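Local coordinates for cell division topological specificity factor (Helicobacter pylori, PDB 3KU7), which probably confines division septum formation to midcell by counteracting the division inhibitors MinC and MinD there while leaving them active at the poles, at residues Leu25-Glu30 with Pro36-Met41; Glu44-Ile49 with Ile72-Ile77. All blocks are in the same frame, centred on the assembly; numbering follows the deposited sequence.

Contact 1: Leu25-Glu30 with Pro36-Met41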
# COMPACT_ATOMS: atom_id res chain seq x y z
N LEU A 25 -1.66 -1.19 5.23
CA LEU A 25 -0.88 -1.07 4.01
C LEU A 25 0.60 -1.31 4.25
O LEU A 25 1.20 -0.70 5.12
CB LEU A 25 -1.09 0.31 3.40
CG LEU A 25 -0.11 0.70 2.32
CD1 LEU A 25 -0.54 0.13 1.00
CD2 LEU A 25 -0.08 2.20 2.27
N ILE A 26 1.20 -2.18 3.45
CA ILE A 26 2.61 -2.48 3.58
C ILE A 26 3.36 -2.19 2.31
O ILE A 26 2.93 -2.56 1.22
CB ILE A 26 2.85 -3.95 3.95
CG1 ILE A 26 2.65 -4.13 5.45
CG2 ILE A 26 4.25 -4.41 3.53
CD1 ILE A 26 2.63 -5.56 5.87
N LEU A 27 4.49 -1.50 2.45
CA LEU A 27 5.31 -1.22 1.29
C LEU A 27 6.65 -1.85 1.57
O LEU A 27 7.40 -1.38 2.42
CB LEU A 27 5.46 0.28 1.06
CG LEU A 27 4.85 0.79 -0.25
CD1 LEU A 27 5.33 2.20 -0.53
CD2 LEU A 27 5.27 -0.12 -1.37
N ALA A 28 6.96 -2.91 0.84
CA ALA A 28 8.23 -3.59 1.04
C ALA A 28 9.21 -3.41 -0.11
O ALA A 28 8.83 -3.27 -1.27
CB ALA A 28 7.97 -5.06 1.29
N LYS A 29 10.49 -3.41 0.23
CA LYS A 29 11.55 -3.26 -0.75
C LYS A 29 12.87 -3.78 -0.22
O LYS A 29 12.99 -4.22 0.93
CB LYS A 29 11.73 -1.80 -1.15
CG LYS A 29 12.71 -1.00 -0.28
CD LYS A 29 12.94 0.40 -0.83
CE LYS A 29 13.89 1.23 0.03
NZ LYS A 29 15.29 1.34 -0.49
N GLU A 30 13.87 -3.71 -1.09
CA GLU A 30 15.22 -4.12 -0.77
C GLU A 30 15.74 -3.08 0.19
O GLU A 30 15.70 -1.89 -0.12
CB GLU A 30 16.08 -4.11 -2.04
CG GLU A 30 15.88 -5.34 -2.89
CD GLU A 30 16.33 -6.60 -2.18
OE1 GLU A 30 16.34 -6.62 -0.93
OE2 GLU A 30 16.67 -7.59 -2.88
N PRO A 36 15.09 7.43 -3.93
CA PRO A 36 15.05 8.58 -3.03
C PRO A 36 13.66 9.17 -2.85
O PRO A 36 13.48 10.08 -2.04
CB PRO A 36 16.00 9.57 -3.69
CG PRO A 36 16.85 8.73 -4.56
CD PRO A 36 15.87 7.76 -5.13
N TYR A 37 12.66 8.66 -3.58
CA TYR A 37 11.29 9.20 -3.51
C TYR A 37 10.33 8.41 -2.65
O TYR A 37 9.14 8.73 -2.56
CB TYR A 37 10.73 9.27 -4.91
CG TYR A 37 10.76 7.92 -5.55
CD1 TYR A 37 9.91 6.90 -5.10
CD2 TYR A 37 11.67 7.63 -6.54
CE1 TYR A 37 9.98 5.63 -5.64
CE2 TYR A 37 11.76 6.36 -7.09
CZ TYR A 37 10.91 5.37 -6.64
OH TYR A 37 10.98 4.13 -7.22
N MET A 38 10.83 7.35 -2.04
CA MET A 38 10.00 6.53 -1.19
C MET A 38 9.13 7.41 -0.31
O MET A 38 7.92 7.22 -0.23
CB MET A 38 10.88 5.63 -0.33
CG MET A 38 11.25 4.34 -1.02
SD MET A 38 9.74 3.46 -1.49
CE MET A 38 8.86 3.35 0.20
N GLU A 39 9.75 8.39 0.33
CA GLU A 39 9.04 9.30 1.20
C GLU A 39 7.88 9.96 0.47
O GLU A 39 6.72 9.88 0.87
CB GLU A 39 10.00 10.38 1.71
CG GLU A 39 10.65 10.03 3.03
CD GLU A 39 9.62 9.86 4.13
OE1 GLU A 39 9.42 8.72 4.61
OE2 GLU A 39 8.99 10.88 4.51
N GLU A 40 8.23 10.60 -0.62
CA GLU A 40 7.27 11.30 -1.43
C GLU A 40 6.19 10.34 -1.86
O GLU A 40 5.02 10.70 -1.96
CB GLU A 40 7.96 11.91 -2.64
CG GLU A 40 7.81 13.41 -2.73
CD GLU A 40 7.09 13.85 -3.99
OE1 GLU A 40 5.84 13.97 -3.96
OE2 GLU A 40 7.77 14.08 -5.02
N MET A 41 6.58 9.11 -2.11
CA MET A 41 5.60 8.14 -2.54
C MET A 41 4.68 7.77 -1.37
O MET A 41 3.46 7.64 -1.51
CB MET A 41 6.33 6.93 -3.09
CG MET A 41 5.60 6.19 -4.16
SD MET A 41 6.50 4.68 -4.52
CE MET A 41 5.78 4.19 -6.01
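Leu27 and Met38 make the apolar heart of this contact, with Leu27 CD1 3.8 Å from Met38 CE. Their backbones stay well apart, the two CA atoms of Leu27 and Met38 being 9.4 Å from each other, so side chains alone bridge the gap. The Leu27 and Met38 side chains pass alongside each other, pointing in opposite senses. Met38 is bent at both of its outer torsions (chi2 -57°, chi3 -55°), which folds its methyl back toward the strand, where CE meets Leu27 and also packs on Ile72 of strand 69-77.

This is the strand-to-helix connection of the MinE domain: after strand 22-30 the chain leaves the sheet, a short loop turns it round, and helix 38-53 starts back across one sheet face. The first turn of that helix is closed by Met41 N to Tyr37 O (2.6 Å).

Lys29, two residues beyond Leu27 and on the same side of the strand, contributes its aliphatic part. The chain is extended through chi2 and chi3, and CE comes to 4.2 Å from Met38 CG. Its NZ is hydrogen-bonded to Asn34 O in the connecting loop, with a weak bond to Glu30 O (3.3 Å). Leu23 of the second subunit packs on Lys29, and residues 25-29 pair antiparallel with a strand of that subunit.

Contact 2: Glu44-Ile49 with Ile72-Ile77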
# COMPACT_ATOMS: atom_id res chain seq x y z
N GLU A 44 2.12 10.45 -0.81
CA GLU A 44 1.04 10.45 -1.81
C GLU A 44 0.15 9.23 -1.69
O GLU A 44 -1.07 9.33 -1.81
CB GLU A 44 1.60 10.58 -3.24
CG GLU A 44 1.02 11.79 -4.01
CD GLU A 44 1.37 11.84 -5.50
OE1 GLU A 44 0.49 11.56 -6.36
OE2 GLU A 44 2.54 12.17 -5.81
N ILE A 45 0.75 8.07 -1.42
CA ILE A 45 -0.04 6.86 -1.27
C ILE A 45 -1.04 7.05 -0.14
O ILE A 45 -2.22 6.73 -0.26
CB ILE A 45 0.82 5.67 -0.92
CG1 ILE A 45 1.73 5.31 -2.09
CG2 ILE A 45 -0.09 4.50 -0.59
CD1 ILE A 45 0.97 4.87 -3.28
N ILE A 46 -0.55 7.58 0.97
CA ILE A 46 -1.41 7.81 2.12
C ILE A 46 -2.49 8.82 1.72
O ILE A 46 -3.68 8.64 2.00
CB ILE A 46 -0.66 8.41 3.32
CG1 ILE A 46 0.63 7.64 3.58
CG2 ILE A 46 -1.57 8.38 4.54
CD1 ILE A 46 0.38 6.27 4.01
N ALA A 47 -2.07 9.88 1.05
CA ALA A 47 -3.01 10.90 0.63
C ALA A 47 -4.18 10.27 -0.12
O ALA A 47 -5.34 10.61 0.09
CB ALA A 47 -2.32 11.92 -0.25
N VAL A 48 -3.88 9.32 -0.99
CA VAL A 48 -4.93 8.67 -1.77
C VAL A 48 -5.87 7.87 -0.89
O VAL A 48 -7.09 7.90 -1.06
CB VAL A 48 -4.35 7.75 -2.87
CG1 VAL A 48 -5.47 7.02 -3.61
CG2 VAL A 48 -3.51 8.59 -3.82
N ILE A 49 -5.29 7.16 0.06
CA ILE A 49 -6.14 6.39 0.91
C ILE A 49 -7.10 7.31 1.65
O ILE A 49 -8.30 7.07 1.64
CB ILE A 49 -5.30 5.54 1.88
CG1 ILE A 49 -4.70 4.36 1.11
CG2 ILE A 49 -6.15 5.05 3.02
CD1 ILE A 49 -3.64 3.60 1.89
N ILE A 72 7.62 -0.32 5.05
CA ILE A 72 6.92 0.87 5.53
C ILE A 72 5.50 0.38 5.84
O ILE A 72 4.73 0.06 4.94
CB ILE A 72 6.78 1.95 4.46
CG1 ILE A 72 8.09 2.11 3.68
CG2 ILE A 72 6.31 3.25 5.13
CD1 ILE A 72 9.19 2.61 4.51
N GLU A 73 5.16 0.32 7.13
CA GLU A 73 3.86 -0.18 7.57
C GLU A 73 2.95 0.98 7.87
O GLU A 73 3.37 1.96 8.47
CB GLU A 73 4.06 -1.04 8.82
CG GLU A 73 2.94 -2.05 9.11
CD GLU A 73 3.36 -3.16 10.08
OE1 GLU A 73 3.81 -2.85 11.20
OE2 GLU A 73 3.23 -4.35 9.72
N VAL A 74 1.69 0.88 7.46
CA VAL A 74 0.72 1.95 7.68
C VAL A 74 -0.65 1.45 8.11
O VAL A 74 -1.36 0.82 7.33
CB VAL A 74 0.52 2.81 6.41
CG1 VAL A 74 -0.57 3.82 6.65
CG2 VAL A 74 1.78 3.54 6.08
N GLU A 75 -1.01 1.75 9.36
CA GLU A 75 -2.29 1.36 9.94
C GLU A 75 -3.27 2.50 9.83
O GLU A 75 -3.03 3.64 10.24
CB GLU A 75 -2.12 0.93 11.40
CG GLU A 75 -1.22 -0.28 11.59
CD GLU A 75 0.29 -0.03 11.34
OE1 GLU A 75 1.04 -1.01 11.17
OE2 GLU A 75 0.75 1.14 11.31
N ILE A 76 -4.42 2.16 9.28
CA ILE A 76 -5.47 3.10 9.02
C ILE A 76 -6.82 2.73 9.64
O ILE A 76 -7.42 1.73 9.28
CB ILE A 76 -5.64 3.23 7.48
CG1 ILE A 76 -4.27 3.53 6.84
CG2 ILE A 76 -6.68 4.29 7.17
CD1 ILE A 76 -4.18 3.30 5.33
N ILE A 77 -7.27 3.55 10.57
CA ILE A 77 -8.56 3.34 11.21
C ILE A 77 -9.65 4.05 10.42
O ILE A 77 -9.62 5.26 10.27
CB ILE A 77 -8.56 3.88 12.65
CG1 ILE A 77 -7.72 2.98 13.56
CG2 ILE A 77 -9.94 3.94 13.16
CD1 ILE A 77 -6.25 3.14 13.31
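Segment 44-49 of helix 38-53 and segment 72-77 of strand 69-77 run in the same general direction, with CA atoms 8.4 Å apart at Ile46 and Val74 and 8.8 Å apart at Ile49 and Ile76. Two apolar pairs join the segments, one helical turn apart on the helix and two residues apart on the strand. Ile46 and Val74 meet tip to tip: the Ile46 methyl CD1 sits astride the fork of the valine, equally far (3.7 Å) from Val74 CG1 and Val74 CG2. The CB of Ile46 does not aim straight at the strand; the bend at chi2 (-66°) carries its CD1 methyl over.

Ile49 and Ile76 cross obliquely instead. Here the strand residue supplies a single methyl, Ile76 CD1, which touches two parts of the helix residue, lying 3.5 Å from both Ile49 CG2 and Ile49 CD1. All four side chains are buried.

Strand 69-77 is central in the chain's antiparallel sheet, so this helix-on-sheet core has a strand on each flank: Ile46 also packs on Ile58 of strand 57-61, while Ile49 touches Leu25 of strand 22-30. Beyond the helix, Ile45 of the second subunit packs on Ile49.

In the fold
Both segments of contact 1 precede those of contact 2 in the sequence, with the contact centres 11 Å apart. Both use helix 38-53, contact 1 at its start and contact 2 about its middle, and both bring it onto the same face of one sheet, first through strand 22-30, which a strand of the second subunit extends, and then through its neighbour 69-77. Those two strands are joined by probable backbone hydrogen bonds, Leu27 O to Ile72 N (2.8 Å) and Leu25 O to Val74 N (2.9 Å), and Leu25 CD2 packs on Ile45 CG2 (3.7 Å). Together the contacts lay the helix along the sheet. Each also touches the second subunit, so the chain's core continues into the dimer interface.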